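Local atomic coordinates of LipS lipolytic enzyme (Unidentified, PDB entry 4FBL), a protein that probably hydrolyses ester bonds in lipids and related esters, acting as a thermostable lipase of the alpha/beta hydrolase fold. Residues Pro40-Leu45 with Lys188-Pro193; Thr83-Gly88 with Pro93-Ala98; Leu55-Phe60 with Ala106-Ala111; Gly179-Ala184 with Arg227-Val232; Leu252-Ser257 with Lys267-Glu272. All blocks are in the same frame, centred on the assembly; numbering follows the deposited sequence. Where two conformers were deposited one is given.

Overall arrangement
The contacts span an alpha/beta hydrolase domain. Along the chain, contact 2 is nested within contact 3, and contact 3 within contact 1; contacts 1 and 4 cross, and contact 5 follows in series. Contact 2 touches contacts 1 and 3 (centres about 12 and 11 Å away), which do not touch each other; Tyr192 OH meets Gly88 O and His58 NE2 meets Leu86 N at these junctions. Glu189 OE1 accepts from Ser180 N between contacts 1 and 4. Contacts 4 and 5, centres about 13 Å apart, are joined by the Arg227-Glu255 salt bridge. Contacts 3 and 5 reach the same central sheet; contacts 1, 3 and 4 all contribute residues to the spermidine pocket, the probable active-site cleft.

Contact 1 (Pro40-Leu45 with Lys188-Pro193); sequences PGAEPL and KELAYP. With SPD (spermidine), chain I.
Leu190 presses one methyl group against the backbone of Pro40, Gly41 and Ala42, and nearly all of this small contact depends on that one branch. With CG anti to the backbone N (chi1 -176°), the side chain reaches straight out from the loop 188-193, and CD2 is the atom that arrives. It lies over two successive peptides, 3.4 Å from Pro40 O of the first, and 3.5 Å from Gly41 C and 3.8 Å from Ala42 N of the second. Beside this tight spot the Ala42 methyl adds a looser apolar touch, CB to Leu190 CD2 at 4.1 Å. Gly41 turns the chain here with a positive phi of 98°, which bends the main chain around the leucine methyl.

The segment 40-45 leads into the edge strand 45-47 of the central sheet, while 188-193 belongs to the excursion between strands 174-176 and 194-196. The contact thus joins the N-terminal loop to the insertion between the core strands 147-151 and 221-226, the place where alpha/beta hydrolases commonly carry their lid.

The outer side is much looser. The exposed Pro40 ring stands off from the other segment, and only 97 Å² is buried in all. On the inner side the loop turns to other partners: Leu190 O accepts from Ser63 OG, and the extended Glu189 side chain runs toward spermidine while its OE1 takes a hydrogen bond from Ser180 N. The modelled approach of that carboxylate to the spermidine carbons is too close to be trusted.

Contact 2 (Thr83-Gly88 with Pro93-Ala98); sequences TPRLTG and PAEMAA
Gly88 and Met96 bring the two backbones to a CA-CA distance of only 3.9 Å, where the loop 83-88 ends against the short helix 93-97. Gly88 has a positive phi of 77°, and having no side chain it can lie this close to the helix. Its carbonyl O sits 3.1 Å from Met96 CB; Met96 N is also near, but the angle is too poor for a hydrogen bond.

Glu95, one residue earlier on the helix, reaches past the glycine. Its CG is anti to the backbone N (chi1 -177°) and the chain runs on extended, laying OE2 3.4 Å from Gly88 CA. One water ties the polar groups together: it donates to Glu95 OE2 at 2.9 Å and accepts from Gly88 N at 3.1 Å and from Arg85 NH1 at 3.2 Å, meeting the guanidinium in its plane. Arg85 and Glu95 are bridged by this water; their charged atoms, though opposite, are beyond salt-bridge distance. Each has a direct partner in the intervening loop, NH1 on His89 O and OE2 on Thr91 OG1.

The extended Met96 side chain leads inward to Phe60 and Pro196 of strand 194-196, while Leu86 and Thr87 rest on the following helix, 101-118.

Contact 3 (Leu55-Phe60 with Ala106-Ala111); sequences LVSHGF and ADIVAA
Leu55 and Ser57, on strand 52-57, face Ile108 and Ala111 of a helix that runs nearly antiparallel to the strand, the short axes approaching to 9.7 Å at 157°. The Ala111 methyl sits against the end of the Leu55 isopropyl group, nearly equidistant from CG, CD1 and CD2, with Ala111 CB 3.8 Å from Leu55 CG. Leu55 CD1 also reaches one turn back along the helix, 3.7 Å from Ile108 O and 4.1 Å from Ile108 CG2.

Helix 101-118 belongs to the beta-alpha-beta crossover from strand 80-83 to strand 121-127, which passes over the intervening strand 52-57, so this buried interface joins one helical layer of the alpha/beta hydrolase sandwich to its sheet.

Farther along the strand Ser57 meets Ile108, whose CG1 is anti to the carbonyl carbon and whose chi2 of -53° folds CD1 toward Ser57, 3.8 Å from Ser57 OG. Ser57 OG donates to His58 O at 3.1 Å, meeting a lone pair of that oxygen in the carbonyl plane. In the adjoining loop, which resembles the HG oxyanion loop of related lipases, His58 ND1 donates in its ring plane to Gly59 O at 2.9 Å; Gly59 and Phe60 then line the spermidine pocket.

Contact 4 (Gly179-Ala184 with Arg227-Val232); sequences GSDIKA and REDHVV. With SPD (spermidine), chain I.
Asp181 and Asp229 both hold CG anti to the backbone N, with chi1 at 170° and -174°, and this carries their carboxylates to the same bend of the chain at His230. The bend is an Asx turn in the loop after strand 221-226, the usual site of the acid of an alpha/beta hydrolase catalytic triad. Asp229 is probably that acid, since its OD2 bonds to His259 ND1, and its partner nucleophile would be Ser128.

The other oxygen of Asp229 is gripped twice from its own loop. Val231 N reaches OD1 at 2.7 Å, nearly along the C-O bond, and Val232 N at 3.1 Å from well above the carboxylate plane; together they fix the rotation of the group. From the facing loop, Asp181 OD2 accepts from His230 N at 3.0 Å, a fairly straight bond (158°) tilted out of the carboxylate plane, and a weak bond from His259 N places it beside the probable triad. The two acids are consequently close, Asp181 OD2 lying 3.8 Å from Asp229 OD1, each of these oxygens being met by backbone N-H groups. Beyond the polar cluster Asp181 and Val231 border the spermidine, and Val231 CG2 packs 3.7 Å from Asp181 CB.

Contact 5 (Leu252-Ser257 with Lys267-Glu272); sequences LWLENS and KELILE
Leu254 carries the contact, pushing both methyls toward Leu269 and Ile270 from the last strand of the sheet. This is the C-terminal strand-helix unit of the alpha/beta hydrolase fold: strand 249-254 lies at one edge of the central sheet, and helix 267-279, which ends the fold, packs on one face of it. Leu254 has CG anti to the carbonyl carbon (chi1 -61°) and an extended second torsion, so its fork opens toward the helix. Leu254 CD1 lies 3.7 Å from Ile270 CD1 and 4.0 Å from Ile270 CG1; the two side chains cross at about a right angle.

Ile270 holds its CG1 beside the backbone N, and chi2 near 166° stretches the ethyl arm away from the helix, bringing its end nearer to the strand than the direction of its CB alone would suggest. Leu269 follows another course. Its CG is anti to the backbone N (chi1 176°), and it slides past Leu254 in the opposite direction, its CD2 coming 4.1 Å from Leu254 CD2. Leu252, two residues back on the same face, looks toward the helix from farther off.

Ile224 of the adjoining strand 221-226 and Ala261 pack against both Leu254 and Ile270, and Leu70 of helix 68-76 also touches the isoleucine. Trp253 points to the other face, where its ring takes a cation-pi contact from Arg227. At the start of the helix, Lys267 NZ forms a salt bridge of 2.8 Å with Glu268 OE2, approaching from above the carboxylate plane.

Contact 1 (Pro40-Leu45 with Lys188-Pro193)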
# COMPACT_ATOMS: atom_id res chain seq x y z
N PRO C 40 9.05 30.42 -1.21
CA PRO C 40 9.44 31.16 0.05
C PRO C 40 8.84 30.48 1.26
O PRO C 40 7.62 30.21 1.30
CB PRO C 40 8.78 32.56 -0.16
CG PRO C 40 8.83 32.73 -1.74
CD PRO C 40 8.64 31.32 -2.33
N GLY C 41 9.65 30.15 2.24
CA GLY C 41 9.09 29.51 3.48
C GLY C 41 9.17 27.96 3.55
O GLY C 41 8.91 27.35 4.61
N ALA C 42 9.60 27.35 2.43
CA ALA C 42 9.54 25.88 2.25
C ALA C 42 10.95 25.30 2.22
O ALA C 42 11.17 24.11 1.82
CB ALA C 42 8.84 25.54 0.94
N GLU C 43 11.91 26.13 2.63
CA GLU C 43 13.30 25.71 2.68
C GLU C 43 13.49 24.61 3.79
O GLU C 43 12.78 24.62 4.80
CB GLU C 43 14.27 26.94 2.83
CG GLU C 43 14.42 27.57 4.22
CD GLU C 43 13.21 28.44 4.68
OE1 GLU C 43 12.25 28.71 3.91
OE2 GLU C 43 13.25 28.84 5.85
N PRO C 44 14.39 23.64 3.54
CA PRO C 44 14.71 22.61 4.54
C PRO C 44 15.43 23.31 5.69
O PRO C 44 15.86 24.47 5.52
CB PRO C 44 15.69 21.70 3.82
CG PRO C 44 16.21 22.49 2.65
CD PRO C 44 15.15 23.47 2.28
N LEU C 45 15.57 22.65 6.83
CA LEU C 45 16.38 23.16 7.94
C LEU C 45 17.40 22.09 8.34
O LEU C 45 17.03 20.96 8.60
CB LEU C 45 15.44 23.54 9.09
CG LEU C 45 15.85 23.56 10.60
CD1 LEU C 45 17.35 23.59 10.90
CD2 LEU C 45 15.07 24.62 11.41
N LYS C 188 -1.98 29.54 9.56
CA LYS C 188 -1.82 29.04 8.20
C LYS C 188 -0.68 28.04 7.98
O LYS C 188 0.37 28.15 8.58
CB LYS C 188 -1.82 30.19 7.21
CG LYS C 188 -3.28 30.77 6.98
CD LYS C 188 -3.82 30.71 5.50
CE LYS C 188 -3.73 29.27 4.84
NZ LYS C 188 -2.65 29.24 3.75
N GLU C 189 -0.91 27.05 7.13
CA GLU C 189 0.14 26.07 6.79
C GLU C 189 0.62 26.31 5.40
O GLU C 189 -0.16 26.57 4.54
CB GLU C 189 -0.41 24.65 6.85
CG GLU C 189 0.65 23.60 6.45
CD GLU C 189 0.12 22.13 6.35
OE1 GLU C 189 -1.12 21.82 6.48
OE2 GLU C 189 1.01 21.27 6.16
N LEU C 190 1.90 26.20 5.15
CA LEU C 190 2.39 26.23 3.82
C LEU C 190 2.36 24.79 3.20
O LEU C 190 3.30 24.02 3.36
CB LEU C 190 3.82 26.78 3.85
CG LEU C 190 4.47 26.97 2.51
CD1 LEU C 190 3.53 27.78 1.64
CD2 LEU C 190 5.79 27.62 2.62
N ALA C 191 1.30 24.51 2.43
CA ALA C 191 1.09 23.23 1.75
C ALA C 191 0.49 23.55 0.38
O ALA C 191 -0.02 24.62 0.18
CB ALA C 191 0.13 22.44 2.54
N TYR C 192 0.54 22.64 -0.58
CA TYR C 192 -0.05 22.95 -1.91
C TYR C 192 -1.56 23.11 -1.73
O TYR C 192 -2.17 22.48 -0.86
CB TYR C 192 0.25 21.83 -2.94
CG TYR C 192 1.69 21.68 -3.35
CD1 TYR C 192 2.46 22.77 -3.76
CD2 TYR C 192 2.30 20.38 -3.40
CE1 TYR C 192 3.77 22.61 -4.23
CE2 TYR C 192 3.62 20.22 -3.80
CZ TYR C 192 4.37 21.31 -4.23
OH TYR C 192 5.70 21.12 -4.66
N PRO C 193 -2.17 24.01 -2.53
CA PRO C 193 -3.57 24.34 -2.50
C PRO C 193 -4.46 23.24 -3.19
O PRO C 193 -5.72 23.25 -3.05
CB PRO C 193 -3.61 25.68 -3.28
CG PRO C 193 -2.54 25.53 -4.32
CD PRO C 193 -1.42 24.86 -3.47
N1 SPD I . -4.99 19.30 7.60
C2 SPD I . -3.99 19.54 6.64
C3 SPD I . -2.87 18.43 6.70
C4 SPD I . -1.55 19.01 6.22
C5 SPD I . -1.35 18.82 4.71
N6 SPD I . 0.07 18.55 4.52
C7 SPD I . 0.95 18.47 5.66
C8 SPD I . 0.88 17.14 6.44
C9 SPD I . -0.24 16.16 6.04
N10 SPD I . -0.93 15.73 7.24

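Contact 2 (Thr83-Gly88 with Pro93-Ala98)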
# COMPACT_ATOMS: atom_id res chain seq x y z
N THR C 83 15.82 18.47 8.69
CA THR C 83 14.43 18.60 8.39
C THR C 83 14.39 18.70 6.86
O THR C 83 14.41 19.79 6.34
CB THR C 83 13.82 19.87 8.98
OG1 THR C 83 14.16 19.85 10.36
CG2 THR C 83 12.26 19.85 8.86
N PRO C 84 14.32 17.57 6.15
CA PRO C 84 14.42 17.62 4.67
C PRO C 84 13.18 18.13 3.97
O PRO C 84 12.08 17.97 4.48
CB PRO C 84 14.60 16.12 4.26
CG PRO C 84 14.02 15.34 5.45
CD PRO C 84 14.35 16.20 6.68
N ARG C 85 13.38 18.58 2.74
CA ARG C 85 12.28 18.98 1.87
C ARG C 85 12.05 17.71 0.99
O ARG C 85 12.92 17.35 0.19
CB ARG C 85 12.66 20.19 0.98
CG ARG C 85 11.45 20.68 0.15
CD ARG C 85 11.86 21.93 -0.74
NE ARG C 85 13.06 21.62 -1.53
CZ ARG C 85 13.07 20.93 -2.66
NH1 ARG C 85 11.97 20.35 -3.16
NH2 ARG C 85 14.21 20.81 -3.27
N LEU C 86 10.90 17.06 1.13
CA LEU C 86 10.72 15.83 0.27
C LEU C 86 10.70 16.16 -1.22
O LEU C 86 10.30 17.26 -1.61
CB LEU C 86 9.47 15.07 0.65
CG LEU C 86 9.51 14.62 2.10
CD1 LEU C 86 8.18 13.90 2.55
CD2 LEU C 86 10.80 13.76 2.43
N THR C 87 11.15 15.23 -2.05
CA THR C 87 11.10 15.37 -3.50
C THR C 87 9.72 15.84 -4.00
O THR C 87 8.68 15.30 -3.58
CB THR C 87 11.43 13.98 -4.15
OG1 THR C 87 12.68 13.51 -3.56
CG2 THR C 87 11.52 14.08 -5.76
N GLY C 88 9.70 16.82 -4.91
CA GLY C 88 8.43 17.27 -5.43
C GLY C 88 7.62 18.16 -4.54
O GLY C 88 6.52 18.61 -4.96
N PRO C 93 2.89 21.61 -7.72
CA PRO C 93 2.13 20.38 -7.70
C PRO C 93 2.48 19.48 -8.88
O PRO C 93 2.49 18.22 -8.69
CB PRO C 93 0.65 20.84 -7.73
CG PRO C 93 0.72 22.28 -7.10
CD PRO C 93 2.01 22.81 -7.65
N ALA C 94 2.83 20.05 -10.03
CA ALA C 94 3.35 19.24 -11.18
C ALA C 94 4.61 18.42 -10.88
O ALA C 94 4.78 17.27 -11.34
CB ALA C 94 3.62 20.12 -12.45
N GLU C 95 5.57 19.02 -10.18
CA GLU C 95 6.72 18.22 -9.78
C GLU C 95 6.37 17.07 -8.75
O GLU C 95 6.86 15.91 -8.84
CB GLU C 95 7.85 19.13 -9.31
CG GLU C 95 9.06 18.26 -8.99
CD GLU C 95 10.28 18.98 -8.39
OE1 GLU C 95 11.30 18.96 -9.15
OE2 GLU C 95 10.25 19.48 -7.20
N MET C 96 5.49 17.37 -7.82
CA MET C 96 4.97 16.33 -6.92
C MET C 96 4.23 15.12 -7.65
O MET C 96 4.31 13.93 -7.23
CB MET C 96 4.06 16.97 -5.87
CG MET C 96 3.67 15.95 -4.76
SD MET C 96 2.49 16.53 -3.57
CE MET C 96 2.14 14.98 -2.77
N ALA C 97 3.52 15.44 -8.76
CA ALA C 97 2.80 14.43 -9.58
C ALA C 97 3.79 13.44 -10.13
O ALA C 97 3.42 12.29 -10.38
CB ALA C 97 2.01 15.16 -10.79
N ALA C 98 5.02 13.89 -10.40
CA ALA C 98 6.08 13.01 -10.93
C ALA C 98 6.97 12.30 -9.84
O ALA C 98 7.91 11.60 -10.18
CB ALA C 98 6.99 13.79 -11.97
O HOH W 1 12.35 18.28 -5.52

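Contact 3 (Leu55-Phe60 with Ala106-Ala111)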
# COMPACT_ATOMS: atom_id res chain seq x y z
N LEU C 55 15.97 13.56 13.04
CA LEU C 55 15.52 13.64 11.67
C LEU C 55 14.06 14.04 11.79
O LEU C 55 13.33 13.39 12.53
CB LEU C 55 15.67 12.24 11.04
CG LEU C 55 15.80 12.23 9.49
CD1 LEU C 55 16.14 10.80 9.02
CD2 LEU C 55 14.50 12.65 8.79
N VAL C 56 13.66 15.12 11.11
CA VAL C 56 12.31 15.65 11.20
C VAL C 56 11.63 15.64 9.86
O VAL C 56 12.10 16.31 8.95
CB VAL C 56 12.29 17.12 11.74
CG1 VAL C 56 10.83 17.54 11.98
CG2 VAL C 56 13.14 17.21 13.04
N SER C 57 10.51 14.89 9.72
CA SER C 57 9.95 14.73 8.37
C SER C 57 8.56 15.37 8.23
O SER C 57 7.66 15.04 9.02
CB SER C 57 9.78 13.21 8.06
OG SER C 57 9.24 13.13 6.74
N HIS C 58 8.34 16.24 7.27
CA HIS C 58 6.96 16.73 7.01
C HIS C 58 6.11 15.66 6.19
O HIS C 58 6.59 14.55 5.92
CB HIS C 58 7.01 18.10 6.26
CG HIS C 58 7.53 18.01 4.84
ND1 HIS C 58 6.76 17.55 3.81
CD2 HIS C 58 8.75 18.29 4.29
CE1 HIS C 58 7.47 17.57 2.67
NE2 HIS C 58 8.69 17.98 2.95
N GLY C 59 4.87 16.01 5.83
CA GLY C 59 4.00 15.02 5.17
C GLY C 59 3.62 15.42 3.75
O GLY C 59 4.22 16.32 3.15
N PHE C 60 2.63 14.66 3.22
CA PHE C 60 2.23 14.62 1.78
C PHE C 60 1.52 15.95 1.44
O PHE C 60 0.55 16.27 2.08
CB PHE C 60 1.22 13.46 1.70
CG PHE C 60 0.70 13.17 0.34
CD1 PHE C 60 1.48 12.46 -0.58
CD2 PHE C 60 -0.64 13.51 0.04
CE1 PHE C 60 0.93 12.09 -1.87
CE2 PHE C 60 -1.20 13.21 -1.25
CZ PHE C 60 -0.43 12.52 -2.20
N ALA C 106 14.04 7.31 -0.20
CA ALA C 106 15.44 7.68 -0.46
C ALA C 106 15.77 9.04 0.17
O ALA C 106 16.95 9.25 0.61
CB ALA C 106 15.80 7.67 -2.01
N ASP C 107 14.79 9.96 0.27
CA ASP C 107 15.09 11.22 0.94
C ASP C 107 15.39 10.99 2.43
O ASP C 107 16.29 11.64 2.99
CB ASP C 107 13.97 12.25 0.84
CG ASP C 107 13.70 12.73 -0.61
OD1 ASP C 107 14.65 12.96 -1.36
OD2 ASP C 107 12.53 12.81 -0.98
N ILE C 108 14.61 10.12 3.05
CA ILE C 108 14.80 9.78 4.48
C ILE C 108 16.13 9.06 4.71
O ILE C 108 16.83 9.39 5.63
CB ILE C 108 13.71 8.91 4.94
CG1 ILE C 108 12.36 9.66 4.75
CG2 ILE C 108 13.91 8.46 6.43
CD1 ILE C 108 12.23 11.17 5.41
N VAL C 109 16.51 8.15 3.79
CA VAL C 109 17.79 7.50 3.81
C VAL C 109 18.94 8.52 3.70
O VAL C 109 19.84 8.46 4.48
CB VAL C 109 17.89 6.42 2.69
CG1 VAL C 109 19.29 5.85 2.70
CG2 VAL C 109 16.95 5.26 3.08
N ALA C 110 18.91 9.46 2.76
CA ALA C 110 19.98 10.46 2.68
C ALA C 110 20.03 11.37 3.93
O ALA C 110 21.12 11.80 4.32
CB ALA C 110 19.80 11.38 1.42
N ALA C 111 18.90 11.74 4.51
CA ALA C 111 18.93 12.56 5.77
C ALA C 111 19.55 11.72 6.92
O ALA C 111 20.29 12.23 7.82
CB ALA C 111 17.45 13.05 6.15

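Contact 4 (Gly179-Ala184 with Arg227-Val232)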
# COMPACT_ATOMS: atom_id res chain seq x y z
N GLY C 179 -4.33 20.60 3.12
CA GLY C 179 -3.73 21.60 4.04
C GLY C 179 -4.61 22.39 5.04
O GLY C 179 -5.80 22.75 4.77
N SER C 180 -3.99 22.64 6.20
CA SER C 180 -4.61 23.37 7.34
C SER C 180 -5.95 22.81 7.92
O SER C 180 -6.98 23.48 7.87
CB SER C 180 -4.71 24.85 6.99
OG SER C 180 -3.66 25.28 6.11
N ASP C 181 -5.97 21.58 8.43
CA ASP C 181 -6.96 21.15 9.38
C ASP C 181 -6.30 21.51 10.77
O ASP C 181 -5.50 20.70 11.29
CB ASP C 181 -7.25 19.63 9.29
CG ASP C 181 -8.10 19.12 10.42
OD1 ASP C 181 -9.03 19.86 10.78
OD2 ASP C 181 -7.89 18.02 11.02
N ILE C 182 -6.65 22.69 11.35
CA ILE C 182 -5.91 23.32 12.47
C ILE C 182 -6.98 23.89 13.41
O ILE C 182 -7.86 24.58 12.97
CB ILE C 182 -4.94 24.42 11.96
CG1 ILE C 182 -3.79 23.77 11.24
CG2 ILE C 182 -4.37 25.30 13.18
CD1 ILE C 182 -2.91 24.64 10.40
N LYS C 183 -7.00 23.51 14.69
CA LYS C 183 -8.03 24.05 15.55
C LYS C 183 -7.87 25.58 15.87
O LYS C 183 -8.87 26.32 15.80
CB LYS C 183 -8.20 23.24 16.84
CG LYS C 183 -9.49 23.58 17.59
CD LYS C 183 -9.57 22.77 18.82
CE LYS C 183 -10.86 23.04 19.54
NZ LYS C 183 -10.90 22.09 20.66
N ALA C 184 -6.65 26.01 16.20
CA ALA C 184 -6.31 27.41 16.45
C ALA C 184 -6.67 28.30 15.26
O ALA C 184 -6.23 28.09 14.11
CB ALA C 184 -4.83 27.58 16.78
N ARG C 227 -6.77 13.81 19.23
CA ARG C 227 -7.96 13.09 19.65
C ARG C 227 -9.02 13.33 18.59
O ARG C 227 -9.80 12.49 18.31
CB ARG C 227 -8.37 13.54 21.07
CG ARG C 227 -9.58 12.97 21.55
CD ARG C 227 -9.30 11.68 22.29
NE ARG C 227 -8.63 11.90 23.58
CZ ARG C 227 -8.29 10.91 24.40
NH1 ARG C 227 -8.60 9.65 24.14
NH2 ARG C 227 -7.66 11.18 25.52
N GLU C 228 -8.96 14.45 17.94
CA GLU C 228 -9.89 14.71 16.89
C GLU C 228 -9.08 15.19 15.69
O GLU C 228 -8.27 16.12 15.83
CB GLU C 228 -10.90 15.77 17.36
CG GLU C 228 -11.67 16.36 16.24
CD GLU C 228 -12.96 17.10 16.74
OE1 GLU C 228 -13.77 17.41 15.83
OE2 GLU C 228 -13.12 17.32 17.99
N ASP C 229 -9.26 14.53 14.53
CA ASP C 229 -8.42 14.76 13.35
C ASP C 229 -9.30 14.48 12.14
O ASP C 229 -9.84 13.37 12.04
CB ASP C 229 -7.20 13.75 13.37
CG ASP C 229 -6.21 14.00 12.29
OD1 ASP C 229 -6.61 14.47 11.19
OD2 ASP C 229 -4.97 13.80 12.51
N HIS C 230 -9.43 15.48 11.28
CA HIS C 230 -10.29 15.43 10.10
C HIS C 230 -9.54 14.92 8.86
O HIS C 230 -10.13 14.84 7.79
CB HIS C 230 -10.97 16.82 9.83
CG HIS C 230 -11.50 17.46 11.08
ND1 HIS C 230 -12.46 16.86 11.88
CD2 HIS C 230 -11.14 18.61 11.74
CE1 HIS C 230 -12.68 17.61 12.96
NE2 HIS C 230 -11.89 18.68 12.89
N VAL C 231 -8.24 14.57 9.00
CA VAL C 231 -7.43 14.12 7.85
C VAL C 231 -7.08 12.61 7.96
O VAL C 231 -7.35 11.86 7.06
CB VAL C 231 -6.25 15.02 7.68
CG1 VAL C 231 -5.43 14.64 6.42
CG2 VAL C 231 -6.77 16.42 7.50
N VAL C 232 -6.50 12.21 9.10
CA VAL C 232 -5.96 10.92 9.29
C VAL C 232 -6.71 10.45 10.49
O VAL C 232 -6.77 11.18 11.51
CB VAL C 232 -4.42 10.92 9.66
CG1 VAL C 232 -3.97 9.55 10.26
CG2 VAL C 232 -3.52 11.30 8.47
N1 SPD I . -4.99 19.30 7.60
C2 SPD I . -3.99 19.54 6.64
C3 SPD I . -2.87 18.43 6.70
C4 SPD I . -1.55 19.01 6.22
C5 SPD I . -1.35 18.82 4.71
N6 SPD I . 0.07 18.55 4.52
C7 SPD I . 0.95 18.47 5.66
C8 SPD I . 0.88 17.14 6.44
C9 SPD I . -0.24 16.16 6.04
N10 SPD I . -0.93 15.73 7.24

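Contact 5 (Leu252-Ser257 with Lys267-Glu272)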
# COMPACT_ATOMS: atom_id res chain seq x y z
N LEU C 252 0.44 9.54 23.63
CA LEU C 252 0.01 10.89 24.06
C LEU C 252 -1.08 11.51 23.19
O LEU C 252 -0.85 11.86 21.99
CB LEU C 252 1.21 11.84 24.13
CG LEU C 252 0.89 13.29 24.47
CD1 LEU C 252 0.48 13.41 25.95
CD2 LEU C 252 2.28 14.00 24.16
N TRP C 253 -2.28 11.63 23.79
CA TRP C 253 -3.43 12.14 23.07
C TRP C 253 -3.47 13.64 23.12
O TRP C 253 -3.36 14.21 24.20
CB TRP C 253 -4.71 11.58 23.68
CG TRP C 253 -4.99 10.13 23.29
CD1 TRP C 253 -4.96 9.00 24.11
CD2 TRP C 253 -5.41 9.68 22.00
NE1 TRP C 253 -5.32 7.89 23.38
CE2 TRP C 253 -5.60 8.27 22.08
CE3 TRP C 253 -5.64 10.33 20.76
CZ2 TRP C 253 -5.99 7.48 20.96
CZ3 TRP C 253 -6.01 9.55 19.65
CH2 TRP C 253 -6.16 8.12 19.76
N LEU C 254 -3.62 14.32 22.00
CA LEU C 254 -3.68 15.77 22.04
C LEU C 254 -5.15 16.27 22.15
O LEU C 254 -5.97 15.96 21.27
CB LEU C 254 -2.98 16.38 20.83
CG LEU C 254 -1.47 16.05 20.67
CD1 LEU C 254 -0.90 16.55 19.37
CD2 LEU C 254 -0.57 16.45 21.86
N GLU C 255 -5.48 17.02 23.20
CA GLU C 255 -6.91 17.43 23.47
C GLU C 255 -7.32 18.71 22.76
O GLU C 255 -8.47 19.00 22.70
CB GLU C 255 -7.19 17.55 24.96
CG GLU C 255 -6.82 16.33 25.88
CD GLU C 255 -7.41 14.95 25.46
OE1 GLU C 255 -8.22 14.86 24.52
OE2 GLU C 255 -7.07 13.91 26.08
N ASN C 256 -6.41 19.45 22.15
CA ASN C 256 -6.76 20.80 21.67
C ASN C 256 -6.27 21.09 20.32
O ASN C 256 -6.16 22.27 19.99
CB ASN C 256 -6.04 21.90 22.48
CG ASN C 256 -6.20 21.73 23.99
OD1 ASN C 256 -5.22 21.39 24.71
ND2 ASN C 256 -7.43 21.94 24.50
N SER C 257 -5.95 20.06 19.53
CA SER C 257 -5.43 20.28 18.18
C SER C 257 -6.18 19.38 17.21
O SER C 257 -6.65 18.32 17.59
CB SER C 257 -3.94 19.91 18.15
OG SER C 257 -3.29 20.58 19.22
N LYS C 267 1.15 22.62 20.03
CA LYS C 267 2.59 22.57 19.56
C LYS C 267 3.65 22.64 20.67
O LYS C 267 4.72 21.96 20.64
CB LYS C 267 2.86 23.62 18.48
CG LYS C 267 2.78 25.19 18.90
CD LYS C 267 2.93 26.04 17.63
CE LYS C 267 3.39 27.47 18.05
NZ LYS C 267 2.28 27.90 19.01
N GLU C 268 3.41 23.50 21.66
CA GLU C 268 4.34 23.60 22.82
C GLU C 268 4.53 22.35 23.63
O GLU C 268 5.67 22.00 23.97
CB GLU C 268 3.82 24.72 23.74
CG GLU C 268 4.06 26.13 23.14
CD GLU C 268 2.87 26.64 22.33
OE1 GLU C 268 1.80 25.96 22.31
OE2 GLU C 268 3.08 27.70 21.66
N LEU C 269 3.42 21.72 24.01
CA LEU C 269 3.40 20.40 24.66
C LEU C 269 4.17 19.33 23.83
O LEU C 269 5.01 18.57 24.38
CB LEU C 269 1.95 19.96 24.86
CG LEU C 269 1.74 18.54 25.46
CD1 LEU C 269 2.21 18.46 26.89
CD2 LEU C 269 0.27 18.19 25.44
N ILE C 270 3.98 19.34 22.50
CA ILE C 270 4.64 18.35 21.63
C ILE C 270 6.19 18.63 21.72
O ILE C 270 6.96 17.70 21.83
CB ILE C 270 4.18 18.48 20.12
CG1 ILE C 270 2.72 18.08 19.96
CG2 ILE C 270 5.10 17.60 19.18
CD1 ILE C 270 2.11 18.52 18.58
N LEU C 271 6.61 19.89 21.65
CA LEU C 271 8.08 20.18 21.65
C LEU C 271 8.63 19.78 22.98
O LEU C 271 9.71 19.14 23.09
CB LEU C 271 8.32 21.68 21.42
CG LEU C 271 9.74 22.19 21.48
CD1 LEU C 271 10.73 21.40 20.58
CD2 LEU C 271 9.78 23.67 21.19
N GLU C 272 7.93 20.24 24.02
CA GLU C 272 8.44 19.94 25.42
C GLU C 272 8.56 18.43 25.68
O GLU C 272 9.59 17.94 26.15
CB GLU C 272 7.56 20.61 26.52
CG GLU C 272 8.20 20.60 27.91
CD GLU C 272 8.21 19.19 28.63
OE1 GLU C 272 7.26 18.37 28.44
OE2 GLU C 272 9.21 18.92 29.40